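Local coordinates for protein DNA polymerase sliding clamp 3 (Sulfolobus tokodaii, PDB 3AIZ) that forms part of a ring around DNA that tethers DNA polymerase and other processing proteins to it during replication, at residues D23-D28 against V67-E72; I97-D102 against F109-I114. One frame throughout, in Å; residues are numbered along the deposited sequence.

Contact 1: residues D23-D28 against V67-E72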
loop_
_atom_site.group_PDB
_atom_site.type_symbol
_atom_site.label_atom_id
_atom_site.label_comp_id
_atom_site.label_asym_id
_atom_site.label_seq_id
_atom_site.Cartn_x
_atom_site.Cartn_y
_atom_site.Cartn_z
ATOM N N ASP C 23 -30.433 -21.470 0.583
ATOM C CA ASP C 23 -31.167 -20.276 0.171
ATOM C C ASP C 23 -32.348 -19.990 1.090
ATOM O O ASP C 23 -32.563 -18.850 1.503
ATOM C CB ASP C 23 -31.660 -20.422 -1.271
ATOM C CG ASP C 23 -30.527 -20.419 -2.278
ATOM O OD1 ASP C 23 -29.424 -19.937 -1.937
ATOM O OD2 ASP C 23 -30.742 -20.895 -3.413
ATOM N N GLU C 24 -33.118 -21.027 1.398
ATOM C CA GLU C 24 -34.266 -20.897 2.286
ATOM C C GLU C 24 -34.032 -21.680 3.569
ATOM O O GLU C 24 -33.563 -22.816 3.534
ATOM C CB GLU C 24 -35.539 -21.389 1.590
ATOM C CG GLU C 24 -36.756 -21.522 2.504
ATOM C CD GLU C 24 -36.827 -22.866 3.215
ATOM O OE1 GLU C 24 -36.466 -23.893 2.597
ATOM O OE2 GLU C 24 -37.251 -22.899 4.391
ATOM N N ILE C 25 -34.350 -21.069 4.705
ATOM C CA ILE C 25 -34.261 -21.773 5.977
ATOM C C ILE C 25 -35.627 -21.845 6.641
ATOM O O ILE C 25 -36.509 -21.034 6.363
ATOM C CB ILE C 25 -33.260 -21.114 6.946
ATOM C CG1 ILE C 25 -33.831 -19.818 7.516
ATOM C CG2 ILE C 25 -31.931 -20.865 6.253
ATOM C CD1 ILE C 25 -32.988 -19.228 8.619
ATOM N N THR C 26 -35.796 -22.828 7.516
ATOM C CA THR C 26 -37.051 -23.011 8.223
ATOM C C THR C 26 -36.853 -22.826 9.720
ATOM O O THR C 26 -36.416 -23.743 10.414
ATOM C CB THR C 26 -37.636 -24.409 7.966
ATOM O OG1 THR C 26 -37.837 -24.593 6.559
ATOM C CG2 THR C 26 -38.962 -24.574 8.691
ATOM N N LEU C 27 -37.168 -21.631 10.210
ATOM C CA LEU C 27 -37.115 -21.360 11.639
ATOM C C LEU C 27 -38.185 -22.177 12.351
ATOM O O LEU C 27 -39.378 -21.911 12.208
ATOM C CB LEU C 27 -37.317 -19.871 11.911
ATOM C CG LEU C 27 -36.308 -18.928 11.253
ATOM C CD1 LEU C 27 -36.718 -17.479 11.455
ATOM C CD2 LEU C 27 -34.910 -19.175 11.795
ATOM N N ASP C 28 -37.752 -23.176 13.111
ATOM C CA ASP C 28 -38.671 -24.068 13.807
ATOM C C ASP C 28 -38.672 -23.790 15.306
ATOM O O ASP C 28 -37.850 -24.328 16.047
ATOM C CB ASP C 28 -38.296 -25.526 13.537
ATOM C CG ASP C 28 -39.228 -26.507 14.222
ATOM O OD1 ASP C 28 -40.248 -26.067 14.792
ATOM O OD2 ASP C 28 -38.937 -27.722 14.187
ATOM N N VAL C 67 -41.747 -21.606 10.490
ATOM C CA VAL C 67 -41.886 -20.510 9.542
ATOM C C VAL C 67 -40.647 -20.394 8.663
ATOM O O VAL C 67 -39.574 -20.015 9.128
ATOM C CB VAL C 67 -42.160 -19.167 10.254
ATOM C CG1 VAL C 67 -41.254 -19.006 11.464
ATOM C CG2 VAL C 67 -41.990 -18.007 9.284
ATOM N N GLY C 68 -40.800 -20.737 7.389
ATOM C CA GLY C 68 -39.707 -20.633 6.442
ATOM C C GLY C 68 -39.593 -19.227 5.891
ATOM O O GLY C 68 -40.578 -18.493 5.841
ATOM N N VAL C 69 -38.390 -18.851 5.473
ATOM C CA VAL C 69 -38.160 -17.520 4.928
ATOM C C VAL C 69 -36.898 -17.482 4.073
ATOM O O VAL C 69 -35.892 -18.104 4.412
ATOM C CB VAL C 69 -38.048 -16.467 6.051
ATOM C CG1 VAL C 69 -36.897 -16.806 6.989
ATOM C CG2 VAL C 69 -37.875 -15.076 5.464
ATOM N N LYS C 70 -36.959 -16.758 2.959
ATOM C CA LYS C 70 -35.790 -16.576 2.108
ATOM C C LYS C 70 -34.656 -15.969 2.928
ATOM O O LYS C 70 -34.779 -14.862 3.449
ATOM C CB LYS C 70 -36.125 -15.677 0.916
ATOM C CG LYS C 70 -34.969 -15.471 -0.049
ATOM C CD LYS C 70 -35.323 -14.469 -1.136
ATOM C CE LYS C 70 -34.145 -14.226 -2.067
ATOM N NZ LYS C 70 -34.426 -13.150 -3.059
ATOM N N LEU C 71 -33.552 -16.700 3.037
ATOM C CA LEU C 71 -32.460 -16.310 3.923
ATOM C C LEU C 71 -31.803 -14.982 3.538
ATOM O O LEU C 71 -31.360 -14.233 4.405
ATOM C CB LEU C 71 -31.411 -17.422 3.992
ATOM C CG LEU C 71 -30.364 -17.308 5.100
ATOM C CD1 LEU C 71 -31.030 -17.247 6.464
ATOM C CD2 LEU C 71 -29.393 -18.471 5.031
ATOM N N GLU C 72 -31.741 -14.694 2.241
ATOM C CA GLU C 72 -31.088 -13.476 1.765
ATOM C C GLU C 72 -31.756 -12.210 2.304
ATOM O O GLU C 72 -31.085 -11.307 2.806
ATOM C CB GLU C 72 -31.058 -13.438 0.236
ATOM C CG GLU C 72 -30.378 -12.201 -0.331
ATOM C CD GLU C 72 -30.515 -12.095 -1.838
ATOM O OE1 GLU C 72 -30.970 -13.075 -2.466
ATOM O OE2 GLU C 72 -30.168 -11.031 -2.394
#

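Contact 2: residues I97-D102 against F109-I114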
loop_
_atom_site.group_PDB
_atom_site.type_symbol
_atom_site.label_atom_id
_atom_site.label_comp_id
_atom_site.label_asym_id
_atom_site.label_seq_id
_atom_site.Cartn_x
_atom_site.Cartn_y
_atom_site.Cartn_z
ATOM N N ILE C 97 -43.199 -13.680 9.126
ATOM C CA ILE C 97 -42.214 -13.425 10.170
ATOM C C ILE C 97 -41.973 -11.924 10.349
ATOM O O ILE C 97 -41.908 -11.174 9.374
ATOM C CB ILE C 97 -40.880 -14.143 9.864
ATOM C CG1 ILE C 97 -39.917 -14.032 11.047
ATOM C CG2 ILE C 97 -40.250 -13.594 8.592
ATOM C CD1 ILE C 97 -40.355 -14.814 12.265
ATOM N N LYS C 98 -41.854 -11.491 11.601
ATOM C CA LYS C 98 -41.597 -10.090 11.915
ATOM C C LYS C 98 -40.252 -9.906 12.606
ATOM O O LYS C 98 -39.991 -10.507 13.647
ATOM C CB LYS C 98 -42.704 -9.519 12.804
ATOM C CG LYS C 98 -43.918 -9.004 12.054
ATOM C CD LYS C 98 -44.871 -8.281 12.994
ATOM C CE LYS C 98 -46.046 -7.677 12.240
ATOM N NZ LYS C 98 -47.037 -7.050 13.159
ATOM N N VAL C 99 -39.400 -9.067 12.024
ATOM C CA VAL C 99 -38.115 -8.745 12.626
ATOM C C VAL C 99 -38.125 -7.294 13.092
ATOM O O VAL C 99 -38.274 -6.376 12.286
ATOM C CB VAL C 99 -36.957 -8.951 11.634
ATOM C CG1 VAL C 99 -35.621 -8.844 12.349
ATOM C CG2 VAL C 99 -37.085 -10.298 10.948
ATOM N N THR C 100 -37.973 -7.090 14.396
ATOM C CA THR C 100 -38.007 -5.749 14.962
ATOM C C THR C 100 -36.674 -5.366 15.591
ATOM O O THR C 100 -36.327 -5.847 16.669
ATOM C CB THR C 100 -39.112 -5.613 16.023
ATOM O OG1 THR C 100 -40.379 -5.935 15.438
ATOM C CG2 THR C 100 -39.155 -4.194 16.569
ATOM N N LEU C 101 -35.931 -4.500 14.912
ATOM C CA LEU C 101 -34.672 -3.997 15.444
ATOM C C LEU C 101 -34.931 -2.782 16.329
ATOM O O LEU C 101 -35.579 -1.824 15.910
ATOM C CB LEU C 101 -33.717 -3.634 14.307
ATOM C CG LEU C 101 -33.452 -4.742 13.289
ATOM C CD1 LEU C 101 -32.379 -4.316 12.305
ATOM C CD2 LEU C 101 -33.050 -6.025 13.994
ATOM N N ASP C 102 -34.425 -2.830 17.556
ATOM C CA ASP C 102 -34.658 -1.759 18.515
ATOM C C ASP C 102 -33.344 -1.197 19.045
ATOM O O ASP C 102 -32.617 -1.871 19.775
ATOM C CB ASP C 102 -35.523 -2.263 19.672
ATOM C CG ASP C 102 -36.029 -1.140 20.558
ATOM O OD1 ASP C 102 -35.504 -0.011 20.454
ATOM O OD2 ASP C 102 -36.954 -1.388 21.361
ATOM N N PHE C 109 -39.205 -5.013 10.003
ATOM C CA PHE C 109 -39.280 -5.604 8.674
ATOM C C PHE C 109 -40.184 -6.831 8.706
ATOM O O PHE C 109 -40.266 -7.527 9.718
ATOM C CB PHE C 109 -37.888 -6.007 8.184
ATOM C CG PHE C 109 -36.955 -4.851 7.970
ATOM C CD1 PHE C 109 -36.253 -4.303 9.029
ATOM C CD2 PHE C 109 -36.764 -4.324 6.704
ATOM C CE1 PHE C 109 -35.391 -3.245 8.833
ATOM C CE2 PHE C 109 -35.901 -3.266 6.501
ATOM C CZ PHE C 109 -35.214 -2.725 7.567
ATOM N N THR C 110 -40.863 -7.097 7.596
ATOM C CA THR C 110 -41.728 -8.264 7.498
ATOM C C THR C 110 -41.452 -9.044 6.219
ATOM O O THR C 110 -41.289 -8.462 5.149
ATOM C CB THR C 110 -43.216 -7.875 7.552
ATOM O OG1 THR C 110 -43.576 -7.561 8.903
ATOM C CG2 THR C 110 -44.085 -9.022 7.064
ATOM N N PHE C 111 -41.395 -10.364 6.340
ATOM C CA PHE C 111 -41.133 -11.221 5.193
ATOM C C PHE C 111 -42.296 -12.173 4.964
ATOM O O PHE C 111 -42.876 -12.694 5.916
ATOM C CB PHE C 111 -39.837 -12.007 5.404
ATOM C CG PHE C 111 -38.662 -11.146 5.764
ATOM C CD1 PHE C 111 -38.316 -10.945 7.090
ATOM C CD2 PHE C 111 -37.910 -10.529 4.779
ATOM C CE1 PHE C 111 -37.236 -10.149 7.427
ATOM C CE2 PHE C 111 -36.828 -9.732 5.109
ATOM C CZ PHE C 111 -36.491 -9.542 6.436
ATOM N N PRO C 112 -42.648 -12.400 3.692
ATOM C CA PRO C 112 -43.724 -13.333 3.356
ATOM C C PRO C 112 -43.296 -14.763 3.654
ATOM O O PRO C 112 -42.117 -15.090 3.508
ATOM C CB PRO C 112 -43.886 -13.141 1.847
ATOM C CG PRO C 112 -42.538 -12.703 1.388
ATOM C CD PRO C 112 -42.024 -11.822 2.489
ATOM N N SER C 113 -44.237 -15.600 4.075
ATOM C CA SER C 113 -43.936 -17.002 4.326
ATOM C C SER C 113 -43.845 -17.771 3.015
ATOM O O SER C 113 -44.531 -17.449 2.042
ATOM C CB SER C 113 -44.991 -17.629 5.237
ATOM O OG SER C 113 -44.961 -17.039 6.523
ATOM N N ILE C 114 -42.986 -18.785 2.994
ATOM C CA ILE C 114 -42.800 -19.609 1.807
ATOM C C ILE C 114 -42.834 -21.087 2.175
ATOM O O ILE C 114 -42.727 -21.443 3.349
ATOM C CB ILE C 114 -41.467 -19.286 1.109
ATOM C CG1 ILE C 114 -40.309 -19.411 2.099
ATOM C CG2 ILE C 114 -41.502 -17.886 0.516
ATOM C CD1 ILE C 114 -38.976 -18.980 1.529
#

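Contact 1: residues D23-D28 against V67-E72
Asp-23 reaches Leu-71 through its backbone: the carbonyl O accepts the N-H of Leu-71 at 2.8 Å, nearly in line with the C=O bond. Lys-70 is the N-cap of helix 71-78, and the bond therefore ties the start of that helix to the residue preceding strand 24-29. Glu-24 pairs with Lys-70 in a non-hydrogen-bonded position. With CG anti to the backbone N and the chain bent at chi2 (-86°), its carboxylate is turned along the strand toward Thr-26, and OE2 stands 3.9 Å from Gly-68 CA. Ile-25 binds Val-69 in both directions, by a 3.0 Å bond from Val-69 N to Ile-25 O and a weak return bond from Ile-25 N. Its side chain turns to the opposite face, where CD1 lies 3.5 Å from Leu-71 CD1 and CG2 rests against both methyls of Leu-71. The N-to-C directions of 24-28 and 67-70 differ by 151°, so the pairing is antiparallel; strand 65-70 forms one edge, within this chain, of the long sheet of the PCNA fold, and Phe-15 of helix 8-18 packs on Ile-25, Leu-27 and Leu-71. Thr-26, facing Gly-68, donates from OG1 to the syn lone pair of Glu-24 OE2, the two oxygens 2.8 Å apart, helping to fix the carboxylate. Leu-27 O accepts Val-67 N at 2.9 Å, while Val-67 CG1 sits 4.1 Å from Leu-27 CB.

Contact 2: residues I97-D102 against F109-I114
Phe-111 and Ile-97 are partners near the open end of the antiparallel beta hairpin formed by strands 97-102 and 106-111; the N-to-C directions of 97-102 and 109-111 differ by 161°. The register rests on two hydrogen-bonded pairs. In the first, Phe-111 N donates to Ile-97 O at 3.2 Å in the carbonyl plane, with a weak bond returning from Ile-97 N. In the second, both bonds are sound: Val-99 N reaches Phe-109 O at 2.9 Å, and Phe-109 N reaches Val-99 O at 2.8 Å.

The Phe-111 side chain can be traced outward. CB meets Ile-97 CG2 at 3.6 Å, and CG has the same methyl as neighbour. Chi1 of -52° sets CG anti to the carbonyl carbon and carries the ring along the hairpin toward Val-99. CD1 is near both aliphatic side chains, 3.6 Å from Ile-97 CG2 and a little farther from Val-99 CG2. CE1 approaches Val-99 CG2 to 3.5 Å. Both methyls come at the ring's edge, near its plane, so neither makes a CH-pi contact with its face. Val-77 of helix 71-78 touches Phe-109 and Phe-111, placing this side of the hairpin against the helix.

Strand 106-111 is also an interface strand: Phe-109 and Thr-110 pair antiparallel with a strand of the neighbouring PCNA2 subunit, extending the sheet across the PCNA2-PCNA3 interface. On the face bearing Lys-98 and Thr-110, the two side chains run side by side, with Lys-98 CG 3.5 Å from Thr-110 OG1.

How the contacts relate
From the N terminus, contact 1 closes first: strands 33-39, 45-52 and 58-60 intervene before 65-70 returns to pair with 24-29. The chain then enters helix 71-78, forms strand 86-91 and makes the short hairpin turn closed by contact 2. The contacts thus lie in series, neither nesting nor crossing, and belong to different sheets. Helix 71-78 links them, starting within contact 1 and packing on the hairpin through Phe-74 and Val-77. Their centres are 11 Å apart, and they touch directly: Val-69 CG2 lies 3.6 Å from Phe-111 CB, and the Ile-114 side chain beyond the hairpin packs on Glu-24 and Lys-70.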